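PDB 5D6S: epoxyqueuosine reductase from Streptococcus thermophilus, which belongs to the QueG family and holds cobalamin and iron/sulfur clusters in a chain that includes a double 4Fe-4S cluster binding domain. Local coordinates for residues I43-T49 with I94-A100; Y128-Q133 with M155-G159; L161-A167 with L192-I196. One frame throughout, in Å; residues are numbered along the deposited sequence.

Contact 1 of 3, residues I43-T49 with I94-A100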
ATOM      1  N   ILE A  43       5.288  -4.287  20.261  1.00 66.94           N
ATOM      2  CA  ILE A  43       4.695  -3.050  19.781  1.00 66.31           C
ATOM      3  C   ILE A  43       5.698  -1.929  19.942  1.00 69.52           C
ATOM      4  O   ILE A  43       6.150  -1.663  21.046  1.00 88.35           O
ATOM      5  CB  ILE A  43       3.405  -2.706  20.536  1.00 65.43           C
ATOM      6  CG1 ILE A  43       2.365  -3.789  20.288  1.00 62.07           C
ATOM      7  CG2 ILE A  43       2.857  -1.349  20.098  1.00 66.69           C
ATOM      8  CD1 ILE A  43       1.135  -3.652  21.156  1.00 58.57           C
ATOM      9  N   SER A  44       6.018  -1.254  18.845  1.00 70.80           N
ATOM     10  CA  SER A  44       7.084  -0.259  18.827  1.00 72.23           C
ATOM     11  C   SER A  44       6.700   1.087  19.445  1.00 74.09           C
ATOM     12  O   SER A  44       7.567   1.928  19.725  1.00 88.51           O
ATOM     13  CB  SER A  44       7.572  -0.032  17.385  1.00 68.51           C
ATOM     14  OG  SER A  44       8.173  -1.205  16.875  1.00 69.01           O
ATOM     15  N   LYS A  45       5.411   1.320  19.602  1.00 71.23           N
ATOM     16  CA  LYS A  45       4.920   2.577  20.183  1.00 72.95           C
ATOM     17  C   LYS A  45       3.469   2.395  20.534  1.00 80.35           C
ATOM     18  O   LYS A  45       2.776   1.604  19.903  1.00 85.69           O
ATOM     19  CB  LYS A  45       5.045   3.750  19.216  1.00 67.42           C
ATOM     20  CG  LYS A  45       5.975   4.848  19.658  1.00 68.20           C
ATOM     21  CD  LYS A  45       6.163   5.866  18.539  1.00 71.19           C
ATOM     22  CE  LYS A  45       6.806   7.148  19.030  1.00 68.32           C
ATOM     23  NZ  LYS A  45       5.778   8.072  19.555  1.00 71.98           N
ATOM     24  N   ILE A  46       3.015   3.144  21.530  1.00 82.41           N
ATOM     25  CA  ILE A  46       1.636   3.054  21.988  1.00 71.45           C
ATOM     26  C   ILE A  46       1.190   4.400  22.493  1.00 71.03           C
ATOM     27  O   ILE A  46       1.991   5.225  22.930  1.00 79.77           O
ATOM     28  CB  ILE A  46       1.470   1.958  23.044  1.00 71.74           C
ATOM     29  CG1 ILE A  46       0.003   1.750  23.387  1.00 69.73           C
ATOM     30  CG2 ILE A  46       2.308   2.262  24.282  1.00 80.17           C
ATOM     31  CD1 ILE A  46      -0.266   0.376  23.961  1.00 70.19           C
ATOM     32  N   GLY A  47      -0.098   4.633  22.383  1.00 74.31           N
ATOM     33  CA  GLY A  47      -0.668   5.946  22.626  1.00 72.87           C
ATOM     34  C   GLY A  47      -2.073   5.750  23.160  1.00 74.93           C
ATOM     35  O   GLY A  47      -2.621   4.656  23.064  1.00 61.57           O
ATOM     36  N   PHE A  48      -2.634   6.809  23.751  1.00 75.67           N
ATOM     37  CA  PHE A  48      -3.958   6.752  24.350  1.00 66.98           C
ATOM     38  C   PHE A  48      -4.698   8.012  23.990  1.00 71.43           C
ATOM     39  O   PHE A  48      -4.118   9.086  23.872  1.00 68.14           O
ATOM     40  CB  PHE A  48      -3.868   6.611  25.865  1.00 67.00           C
ATOM     41  CG  PHE A  48      -3.114   5.395  26.315  1.00 64.78           C
ATOM     42  CD1 PHE A  48      -1.726   5.428  26.406  1.00 58.50           C
ATOM     43  CD2 PHE A  48      -3.781   4.211  26.615  1.00 61.09           C
ATOM     44  CE1 PHE A  48      -1.009   4.305  26.796  1.00 63.01           C
ATOM     45  CE2 PHE A  48      -3.066   3.083  27.013  1.00 68.23           C
ATOM     46  CZ  PHE A  48      -1.673   3.131  27.110  1.00 63.16           C
ATOM     47  N   THR A  49      -5.994   7.874  23.785  1.00 76.90           N
ATOM     48  CA  THR A  49      -6.813   9.028  23.465  1.00 79.12           C
ATOM     49  C   THR A  49      -8.249   8.699  23.811  1.00 79.78           C
ATOM     50  O   THR A  49      -8.595   7.552  24.082  1.00 66.98           O
ATOM     51  CB  THR A  49      -6.691   9.447  21.993  1.00 77.42           C
ATOM     52  OG1 THR A  49      -7.747  10.360  21.668  1.00 81.04           O
ATOM     53  CG2 THR A  49      -6.790   8.247  21.093  1.00 84.81           C
ATOM     54  N   ILE A  94      -9.421   5.072  23.401  1.00 87.47           N
ATOM     55  CA  ILE A  94      -8.891   4.339  22.232  1.00 77.79           C
ATOM     56  C   ILE A  94      -7.385   4.234  22.369  1.00 69.78           C
ATOM     57  O   ILE A  94      -6.711   5.229  22.591  1.00 67.34           O
ATOM     58  CB  ILE A  94      -9.182   5.054  20.885  1.00 74.17           C
ATOM     59  CG1 ILE A  94     -10.691   5.138  20.619  1.00 76.02           C
ATOM     60  CG2 ILE A  94      -8.523   4.306  19.740  1.00 73.53           C
ATOM     61  CD1 ILE A  94     -11.076   6.064  19.483  1.00 73.40           C
ATOM     62  N   ILE A  95      -6.867   3.028  22.184  1.00 68.16           N
ATOM     63  CA  ILE A  95      -5.435   2.774  22.276  1.00 65.36           C
ATOM     64  C   ILE A  95      -4.884   2.556  20.880  1.00 71.48           C
ATOM     65  O   ILE A  95      -5.225   1.573  20.223  1.00 67.28           O
ATOM     66  CB  ILE A  95      -5.138   1.513  23.098  1.00 63.84           C
ATOM     67  CG1 ILE A  95      -5.913   1.560  24.420  1.00 70.66           C
ATOM     68  CG2 ILE A  95      -3.642   1.370  23.313  1.00 60.20           C
ATOM     69  CD1 ILE A  95      -5.849   0.277  25.236  1.00 74.40           C
ATOM     70  N   SER A  96      -4.033   3.474  20.437  1.00 73.22           N
ATOM     71  CA  SER A  96      -3.409   3.377  19.132  1.00 70.69           C
ATOM     72  C   SER A  96      -2.099   2.641  19.258  1.00 73.29           C
ATOM     73  O   SER A  96      -1.261   3.049  20.056  1.00 85.41           O
ATOM     74  CB  SER A  96      -3.138   4.763  18.552  1.00 68.46           C
ATOM     75  OG  SER A  96      -2.362   4.658  17.368  1.00 69.74           O
ATOM     76  N   ILE A  97      -1.895   1.601  18.444  1.00 75.06           N
ATOM     77  CA  ILE A  97      -0.582   0.938  18.369  1.00 75.42           C
ATOM     78  C   ILE A  97       0.164   1.238  17.065  1.00 71.96           C
ATOM     79  O   ILE A  97      -0.431   1.647  16.076  1.00 69.83           O
ATOM     80  CB  ILE A  97      -0.659  -0.582  18.582  1.00 72.53           C
ATOM     81  CG1 ILE A  97      -1.443  -1.260  17.479  1.00 77.10           C
ATOM     82  CG2 ILE A  97      -1.299  -0.875  19.921  1.00 68.02           C
ATOM     83  CD1 ILE A  97      -1.189  -2.752  17.459  1.00 84.40           C
ATOM     84  N   ALA A  98       1.481   1.084  17.119  1.00 66.79           N
ATOM     85  CA  ALA A  98       2.345   1.258  15.970  1.00 69.89           C
ATOM     86  C   ALA A  98       3.429   0.192  16.013  1.00 65.43           C
ATOM     87  O   ALA A  98       4.037  -0.024  17.058  1.00 58.71           O
ATOM     88  CB  ALA A  98       2.969   2.636  15.973  1.00 75.95           C
ATOM     89  N   VAL A  99       3.624  -0.506  14.896  1.00 64.31           N
ATOM     90  CA  VAL A  99       4.687  -1.499  14.788  1.00 65.76           C
ATOM     91  C   VAL A  99       5.557  -1.031  13.652  1.00 73.67           C
ATOM     92  O   VAL A  99       5.063  -0.794  12.546  1.00 80.43           O
ATOM     93  CB  VAL A  99       4.152  -2.909  14.497  1.00 61.12           C
ATOM     94  CG1 VAL A  99       5.294  -3.900  14.325  1.00 67.66           C
ATOM     95  CG2 VAL A  99       3.245  -3.374  15.622  1.00 58.23           C
ATOM     96  N   ALA A 100       6.851  -0.896  13.913  1.00 69.72           N
ATOM     97  CA  ALA A 100       7.758  -0.407  12.893  1.00 74.45           C
ATOM     98  C   ALA A 100       8.166  -1.534  11.950  1.00 67.59           C
ATOM     99  O   ALA A 100       8.173  -2.696  12.344  1.00 68.22           O
ATOM    100  CB  ALA A 100       8.979   0.221  13.538  1.00 81.19           C
TER

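Contact 2 of 3, residues Y128-Q133 with M155-G159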
ATOM      1  N   TYR A 128       0.843  -7.421   7.425  1.00 54.35           N
ATOM      2  CA  TYR A 128       0.685  -6.640   8.657  1.00 55.86           C
ATOM      3  C   TYR A 128      -0.678  -6.860   9.321  1.00 60.42           C
ATOM      4  O   TYR A 128      -0.767  -6.954  10.533  1.00 65.50           O
ATOM      5  CB  TYR A 128       0.983  -5.137   8.430  1.00 55.59           C
ATOM      6  CG  TYR A 128      -0.030  -4.299   7.671  1.00 57.36           C
ATOM      7  CD1 TYR A 128      -1.131  -3.751   8.316  1.00 60.93           C
ATOM      8  CD2 TYR A 128       0.131  -4.021   6.321  1.00 61.23           C
ATOM      9  CE1 TYR A 128      -2.042  -2.948   7.641  1.00 57.63           C
ATOM     10  CE2 TYR A 128      -0.790  -3.242   5.638  1.00 64.82           C
ATOM     11  CZ  TYR A 128      -1.877  -2.702   6.315  1.00 60.15           C
ATOM     12  OH  TYR A 128      -2.809  -1.930   5.650  1.00 63.46           O
ATOM     13  N   HIS A 129      -1.734  -6.944   8.529  1.00 62.13           N
ATOM     14  CA  HIS A 129      -3.071  -7.194   9.081  1.00 64.97           C
ATOM     15  C   HIS A 129      -3.040  -8.356  10.039  1.00 61.12           C
ATOM     16  O   HIS A 129      -3.645  -8.293  11.085  1.00 66.39           O
ATOM     17  CB  HIS A 129      -4.123  -7.496   7.988  1.00 62.94           C
ATOM     18  CG  HIS A 129      -4.340  -6.370   7.019  1.00 63.95           C
ATOM     19  ND1 HIS A 129      -3.499  -6.135   5.949  1.00 64.74           N
ATOM     20  CD2 HIS A 129      -5.305  -5.425   6.950  1.00 56.20           C
ATOM     21  CE1 HIS A 129      -3.934  -5.091   5.266  1.00 59.38           C
ATOM     22  NE2 HIS A 129      -5.030  -4.645   5.851  1.00 55.26           N
ATOM     23  N   TYR A 130      -2.402  -9.452   9.659  1.00 60.70           N
ATOM     24  CA  TYR A 130      -2.359 -10.590  10.557  1.00 64.39           C
ATOM     25  C   TYR A 130      -1.453 -10.297  11.766  1.00 66.07           C
ATOM     26  O   TYR A 130      -1.800 -10.624  12.902  1.00 66.54           O
ATOM     27  CB  TYR A 130      -1.890 -11.880   9.874  1.00 71.98           C
ATOM     28  CG  TYR A 130      -1.485 -12.853  10.943  1.00 92.86           C
ATOM     29  CD1 TYR A 130      -2.450 -13.450  11.769  1.00100.15           C
ATOM     30  CD2 TYR A 130      -0.136 -13.090  11.228  1.00101.93           C
ATOM     31  CE1 TYR A 130      -2.076 -14.297  12.801  1.00107.77           C
ATOM     32  CE2 TYR A 130       0.254 -13.939  12.258  1.00107.79           C
ATOM     33  CZ  TYR A 130      -0.715 -14.535  13.046  1.00112.54           C
ATOM     34  OH  TYR A 130      -0.340 -15.371  14.076  1.00113.09           O
ATOM     35  N   VAL A 131      -0.287  -9.702  11.519  1.00 64.35           N
ATOM     36  CA  VAL A 131       0.679  -9.442  12.582  1.00 65.39           C
ATOM     37  C   VAL A 131       0.049  -8.577  13.690  1.00 68.28           C
ATOM     38  O   VAL A 131       0.131  -8.910  14.872  1.00 69.92           O
ATOM     39  CB  VAL A 131       1.977  -8.783  12.053  1.00 62.17           C
ATOM     40  CG1 VAL A 131       2.937  -8.488  13.194  1.00 60.71           C
ATOM     41  CG2 VAL A 131       2.680  -9.681  11.047  1.00 65.15           C
ATOM     42  N   LEU A 132      -0.574  -7.473  13.297  1.00 66.57           N
ATOM     43  CA  LEU A 132      -1.152  -6.541  14.259  1.00 59.43           C
ATOM     44  C   LEU A 132      -2.394  -7.091  14.964  1.00 61.67           C
ATOM     45  O   LEU A 132      -2.569  -6.842  16.142  1.00 59.39           O
ATOM     46  CB  LEU A 132      -1.450  -5.177  13.607  1.00 57.41           C
ATOM     47  CG  LEU A 132      -0.273  -4.225  13.777  1.00 57.96           C
ATOM     48  CD1 LEU A 132       0.960  -4.762  13.065  1.00 54.82           C
ATOM     49  CD2 LEU A 132      -0.610  -2.808  13.319  1.00 61.92           C
ATOM     50  N   GLN A 133      -3.262  -7.807  14.251  1.00 63.88           N
ATOM     51  CA  GLN A 133      -4.432  -8.401  14.887  1.00 66.73           C
ATOM     52  C   GLN A 133      -3.979  -9.377  15.946  1.00 68.84           C
ATOM     53  O   GLN A 133      -4.598  -9.454  16.997  1.00 66.84           O
ATOM     54  CB  GLN A 133      -5.377  -9.079  13.891  1.00 80.93           C
ATOM     55  CG  GLN A 133      -6.508  -8.147  13.431  1.00 96.89           C
ATOM     56  CD  GLN A 133      -7.045  -8.492  12.040  1.00105.19           C
ATOM     57  OE1 GLN A 133      -7.039  -7.670  11.115  1.00 85.45           O
ATOM     58  NE2 GLN A 133      -7.495  -9.732  11.886  1.00125.58           N
ATOM     59  N   MET A 155      -9.154  -2.850  15.520  1.00 55.83           N
ATOM     60  CA  MET A 155      -9.130  -2.448  14.116  1.00 60.62           C
ATOM     61  C   MET A 155      -7.703  -2.383  13.572  1.00 62.19           C
ATOM     62  O   MET A 155      -6.798  -1.942  14.262  1.00 72.14           O
ATOM     63  CB  MET A 155      -9.792  -1.078  13.950  1.00 57.46           C
ATOM     64  CG  MET A 155     -11.274  -1.108  14.202  1.00 59.91           C
ATOM     65  SD  MET A 155     -11.944   0.538  14.002  1.00 76.70           S
ATOM     66  CE  MET A 155     -13.701   0.178  14.055  1.00 76.78           C
ATOM     67  N   VAL A 156      -7.512  -2.800  12.330  1.00 61.28           N
ATOM     68  CA  VAL A 156      -6.251  -2.525  11.637  1.00 63.93           C
ATOM     69  C   VAL A 156      -6.490  -2.466  10.120  1.00 61.23           C
ATOM     70  O   VAL A 156      -6.773  -3.476   9.498  1.00 63.12           O
ATOM     71  CB  VAL A 156      -5.141  -3.516  12.071  1.00 59.18           C
ATOM     72  CG1 VAL A 156      -5.695  -4.914  12.204  1.00 64.42           C
ATOM     73  CG2 VAL A 156      -3.955  -3.478  11.132  1.00 56.56           C
ATOM     74  N   ASP A 157      -6.451  -1.245   9.583  1.00 61.98           N
ATOM     75  CA  ASP A 157      -6.668  -0.931   8.171  1.00 59.64           C
ATOM     76  C   ASP A 157      -8.121  -1.118   7.728  1.00 51.65           C
ATOM     77  O   ASP A 157      -8.708  -0.226   7.121  1.00 53.37           O
ATOM     78  CB  ASP A 157      -5.685  -1.707   7.285  1.00 63.95           C
ATOM     79  CG  ASP A 157      -5.826  -1.375   5.799  1.00 70.34           C
ATOM     80  OD1 ASP A 157      -5.639  -0.211   5.395  1.00 65.75           O
ATOM     81  OD2 ASP A 157      -6.022  -2.313   5.008  1.00 79.24           O
ATOM     82  N   THR A 158      -8.697  -2.272   8.033  1.00 45.59           N
ATOM     83  CA  THR A 158      -9.976  -2.684   7.453  1.00 44.34           C
ATOM     84  C   THR A 158     -11.148  -2.253   8.279  1.00 47.38           C
ATOM     85  O   THR A 158     -12.292  -2.488   7.921  1.00 45.79           O
ATOM     86  CB  THR A 158     -10.047  -4.215   7.388  1.00 48.63           C
ATOM     87  OG1 THR A 158      -9.856  -4.765   8.693  1.00 48.73           O
ATOM     88  CG2 THR A 158      -8.979  -4.784   6.476  1.00 45.46           C
ATOM     89  N   GLY A 159     -10.872  -1.629   9.419  1.00 56.17           N
ATOM     90  CA  GLY A 159     -11.916  -1.058  10.265  1.00 52.05           C
ATOM     91  C   GLY A 159     -12.425   0.296   9.754  1.00 62.07           C
ATOM     92  O   GLY A 159     -11.884   0.869   8.801  1.00 59.84           O
TER

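Contact 3 of 3, residues L161-A167 with L192-I196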
ATOM      1  N   LEU A 161     -12.613   3.323  11.471  1.00 52.43           N
ATOM      2  CA  LEU A 161     -11.895   4.532  11.865  1.00 62.68           C
ATOM      3  C   LEU A 161     -10.802   4.940  10.876  1.00 59.39           C
ATOM      4  O   LEU A 161     -10.260   4.113  10.129  1.00 59.32           O
ATOM      5  CB  LEU A 161     -11.290   4.388  13.275  1.00 63.98           C
ATOM      6  CG  LEU A 161     -12.341   4.195  14.377  1.00 66.90           C
ATOM      7  CD1 LEU A 161     -11.639   4.125  15.719  1.00 70.27           C
ATOM      8  CD2 LEU A 161     -13.389   5.295  14.371  1.00 67.00           C
ATOM      9  N   VAL A 162     -10.472   6.227  10.933  1.00 56.59           N
ATOM     10  CA  VAL A 162      -9.325   6.786  10.237  1.00 53.05           C
ATOM     11  C   VAL A 162      -8.091   6.478  11.089  1.00 55.41           C
ATOM     12  O   VAL A 162      -7.792   7.191  12.020  1.00 61.01           O
ATOM     13  CB  VAL A 162      -9.483   8.303  10.027  1.00 50.30           C
ATOM     14  CG1 VAL A 162      -8.329   8.835   9.204  1.00 54.61           C
ATOM     15  CG2 VAL A 162     -10.814   8.606   9.354  1.00 46.44           C
ATOM     16  N   ASP A 163      -7.397   5.389  10.771  1.00 60.50           N
ATOM     17  CA  ASP A 163      -6.278   4.883  11.579  1.00 61.64           C
ATOM     18  C   ASP A 163      -5.204   5.944  11.814  1.00 65.33           C
ATOM     19  O   ASP A 163      -4.425   5.888  12.761  1.00 59.58           O
ATOM     20  CB  ASP A 163      -5.611   3.703  10.868  1.00 64.79           C
ATOM     21  CG  ASP A 163      -6.477   2.466  10.831  1.00 72.72           C
ATOM     22  OD1 ASP A 163      -7.634   2.523  11.326  1.00 77.87           O
ATOM     23  OD2 ASP A 163      -5.990   1.434  10.298  1.00 72.29           O
ATOM     24  N   THR A 164      -5.156   6.890  10.899  1.00 67.58           N
ATOM     25  CA  THR A 164      -4.070   7.809  10.826  1.00 66.22           C
ATOM     26  C   THR A 164      -4.301   8.939  11.844  1.00 67.58           C
ATOM     27  O   THR A 164      -3.368   9.393  12.498  1.00 61.42           O
ATOM     28  CB  THR A 164      -3.952   8.271   9.361  1.00 63.10           C
ATOM     29  OG1 THR A 164      -2.573   8.399   9.003  1.00 76.51           O
ATOM     30  CG2 THR A 164      -4.706   9.554   9.088  1.00 58.12           C
ATOM     31  N   ALA A 165      -5.559   9.354  11.964  1.00 71.05           N
ATOM     32  CA  ALA A 165      -5.976  10.464  12.822  1.00 74.73           C
ATOM     33  C   ALA A 165      -6.110  10.025  14.271  1.00 72.30           C
ATOM     34  O   ALA A 165      -5.951  10.815  15.210  1.00 75.20           O
ATOM     35  CB  ALA A 165      -7.302  11.046  12.334  1.00 73.97           C
ATOM     36  N   VAL A 166      -6.405   8.755  14.445  1.00 67.70           N
ATOM     37  CA  VAL A 166      -6.397   8.160  15.766  1.00 70.21           C
ATOM     38  C   VAL A 166      -4.994   8.198  16.359  1.00 72.17           C
ATOM     39  O   VAL A 166      -4.809   8.647  17.482  1.00 74.39           O
ATOM     40  CB  VAL A 166      -6.904   6.706  15.723  1.00 66.31           C
ATOM     41  CG1 VAL A 166      -6.558   5.972  17.003  1.00 63.89           C
ATOM     42  CG2 VAL A 166      -8.406   6.695  15.478  1.00 67.12           C
ATOM     43  N   ALA A 167      -4.014   7.722  15.598  1.00 71.58           N
ATOM     44  CA  ALA A 167      -2.626   7.697  16.049  1.00 65.95           C
ATOM     45  C   ALA A 167      -2.056   9.098  16.329  1.00 67.79           C
ATOM     46  O   ALA A 167      -1.127   9.234  17.133  1.00 75.21           O
ATOM     47  CB  ALA A 167      -1.766   6.980  15.033  1.00 63.80           C
ATOM     48  N   LEU A 192      -0.089   0.732  11.579  1.00 62.45           N
ATOM     49  CA  LEU A 192      -0.958   1.260  12.633  1.00 63.07           C
ATOM     50  C   LEU A 192      -2.141   0.346  12.957  1.00 63.44           C
ATOM     51  O   LEU A 192      -2.634  -0.379  12.107  1.00 59.55           O
ATOM     52  CB  LEU A 192      -1.511   2.644  12.260  1.00 63.77           C
ATOM     53  CG  LEU A 192      -0.478   3.751  12.030  1.00 64.10           C
ATOM     54  CD1 LEU A 192      -1.158   5.106  11.827  1.00 57.90           C
ATOM     55  CD2 LEU A 192       0.520   3.809  13.175  1.00 66.31           C
ATOM     56  N   GLY A 193      -2.566   0.410  14.211  1.00 65.90           N
ATOM     57  CA  GLY A 193      -3.758  -0.272  14.693  1.00 70.72           C
ATOM     58  C   GLY A 193      -4.438   0.499  15.822  1.00 72.82           C
ATOM     59  O   GLY A 193      -3.892   1.472  16.340  1.00 83.83           O
ATOM     60  N   GLU A 194      -5.630   0.050  16.196  1.00 76.06           N
ATOM     61  CA  GLU A 194      -6.410   0.642  17.288  1.00 79.44           C
ATOM     62  C   GLU A 194      -7.132  -0.427  18.075  1.00 81.95           C
ATOM     63  O   GLU A 194      -7.645  -1.386  17.511  1.00 67.67           O
ATOM     64  CB  GLU A 194      -7.516   1.558  16.785  1.00 75.73           C
ATOM     65  CG  GLU A 194      -7.059   2.701  15.928  1.00 71.24           C
ATOM     66  CD  GLU A 194      -7.147   2.378  14.471  1.00 71.74           C
ATOM     67  OE1 GLU A 194      -6.081   2.409  13.823  1.00 68.74           O
ATOM     68  OE2 GLU A 194      -8.269   2.074  13.992  1.00 68.59           O
ATOM     69  N   LEU A 195      -7.194  -0.221  19.385  1.00 89.86           N
ATOM     70  CA  LEU A 195      -8.057  -1.000  20.253  1.00 88.86           C
ATOM     71  C   LEU A 195      -9.016  -0.025  20.924  1.00 96.37           C
ATOM     72  O   LEU A 195      -8.636   0.705  21.848  1.00103.43           O
ATOM     73  CB  LEU A 195      -7.223  -1.753  21.287  1.00 84.25           C
ATOM     74  CG  LEU A 195      -7.968  -2.774  22.129  1.00 85.59           C
ATOM     75  CD1 LEU A 195      -8.563  -3.878  21.275  1.00 84.43           C
ATOM     76  CD2 LEU A 195      -7.009  -3.368  23.150  1.00 91.29           C
ATOM     77  N   ILE A 196     -10.243   0.027  20.415  1.00 92.85           N
ATOM     78  CA  ILE A 196     -11.298   0.809  21.052  1.00 86.65           C
ATOM     79  C   ILE A 196     -11.698   0.057  22.312  1.00 82.00           C
ATOM     80  O   ILE A 196     -11.775  -1.170  22.307  1.00 77.94           O
ATOM     81  CB  ILE A 196     -12.539   0.974  20.163  1.00 83.79           C
ATOM     82  CG1 ILE A 196     -12.181   1.630  18.834  1.00 82.77           C
ATOM     83  CG2 ILE A 196     -13.578   1.846  20.856  1.00 84.78           C
ATOM     84  CD1 ILE A 196     -13.298   1.553  17.807  1.00 80.89           C
TER
HETATM   85  O   HOH W   1      -4.388   3.870  14.720  1.00 73.16           O

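Contact 1 of 3, residues I43-T49 with I94-A100
Thr49 and Ile94 face each other at one end of an antiparallel strand pair, in which edge strand 45-50 runs beside strand 93-100 in a four-stranded sheet. They form a hydrogen-bonded pair: Ile94 N gives a nearly straight bond to Thr49 O (2.7 Å, 172°), and Thr49 N returns one to Ile94 O at 3.0 Å. Their side chains lie alongside, pointing the same way, on the face covered by helix 163-169. The threonine methyl CG2 packs 4.0 Å from Ile94 CB. A chi1 of 166° turns OG1 away from the backbone N, where it hydrogen-bonds Arg169 NE, so this β-branched residue splits its methyl and polar roles.

The other face, with Ile46, Phe48, Ile95 and Ile97, is apolar and lies against helices 30-40 and 128-144. Here Ile46 CD1 meets Ile95 CG2 at 3.6 Å, and the Phe48 ring lies beside Ile95, whose CG1 is 4.0 Å from Phe48 CD2. Near the far end Ile43 meets Ile97 at about a right angle, Ile43 CD1 resting 3.9 Å from Ile97 CG2. Small Ala98 pairs with Lys45, whose aliphatic base stays by the alanine while its amine reaches Ile172 O. Beyond it the pairing frays: Ser44 N bonds weakly to Ala98 O, and Ala100 N gives a long, weak bond of 3.3 Å to Ser44 OG.

Contact 2 of 3, residues Y128-Q133 with M155-G159
Asp157, whose carboxylate accepts a hydrogen bond from His129, stands at the centre of a classic γ-turn. Its backbone has a positive phi (70°, with psi -50°), and Thr158 N closes the turn on Val156 O at 2.7 Å. This tight reversal just after strand 152-155 presents the aspartate to the first turn of helix 128-144. His129 NE2 bonds Asp157 OD2 at 2.7 Å with an angle of 162°. The acceptor lies nearly in the imidazole plane, but OD2 is met on its anti side and somewhat out of the carboxylate plane.

Tyr128 crosses the aspartate at about a right angle, its OH 3.1 Å from Asp157 CG without a well-formed hydrogen bond. One face of its ring has His129 ND1 over the centre, while Tyr191 also stacks on the ring. Val156 buries the most surface here, and its two short branches pack against different neighbours: CG2 meets the Tyr128 ring edge and Leu132 CB (3.9 Å), and CG1 packs against Gln133, 3.6 Å from its CG.

The backbone oxygen of Asp157 bonds cobalamin. Since Asp127 takes His129 ND1, the imidazole is gripped at both nitrogens, which should fix its rotation and probably steadies the Asp157 carboxylate beside the cofactor.

Contact 3 of 3, residues L161-A167 with L192-I196
Helix 163-167, which sets Asp163, Val166 and Ala167 against strand 192-196, crosses it at 72° with the axes 8.2 Å apart at their closest. Leu192 and Glu194 both turn toward the helix from one face of the strand. Leu192 CD1 reaches the first turn, 3.8 Å from Ala167 CB and 3.5 Å from Asp163 O; the small alanine leaves room for that branched tip. Leu161 and Ile196 extend toward each other tip to tip, their CD1 atoms 3.7 Å apart, an apolar contact at the other end.

This is a helix packed on the four-stranded sheet, and the start of the helix, the loop before it and the strand all reach the cobalamin pocket: Asp163 N, Leu161 O and Leu192 O hydrogen-bond the cofactor. Between the two apolar ends lies Glu194. A bend at chi2 (95°) swings its carboxylate toward Asp163 while its CG rests 3.5 Å from Val166 CG1. The Asp163 and Glu194 side chains cross at about a right angle, with their carboxylate planes 59° apart and Asp163 OD1 modelled 2.8 Å from Glu194 OE2, a distance too doubtful at this resolution to interpret closely. Asp163 OD2 instead accepts the backbone N of Asp157, tying the start of the helix to the preceding turn.

Contacts 1, 2 and 3 come in series along the chain and sit on the same side of its centre, 9 to 13 Å apart between centres. The four-stranded sheet joins them. Contact 1 pairs one of its edge strands, 45-50, with 93-100; that strand's other neighbour, 190-197, carries one half of contact 3, and strand 152-155 beyond it leads into the turn of contact 2. Helix 128-144 covers one face, where Leu132 of contact 2 packs on Ile97 and Val99 of contact 1, and helix 163-169 covers the opposite face. Contacts 2 and 3 both contribute to the cobalamin pocket, so the sheet and its two covering helices form a framework beside the cofactor.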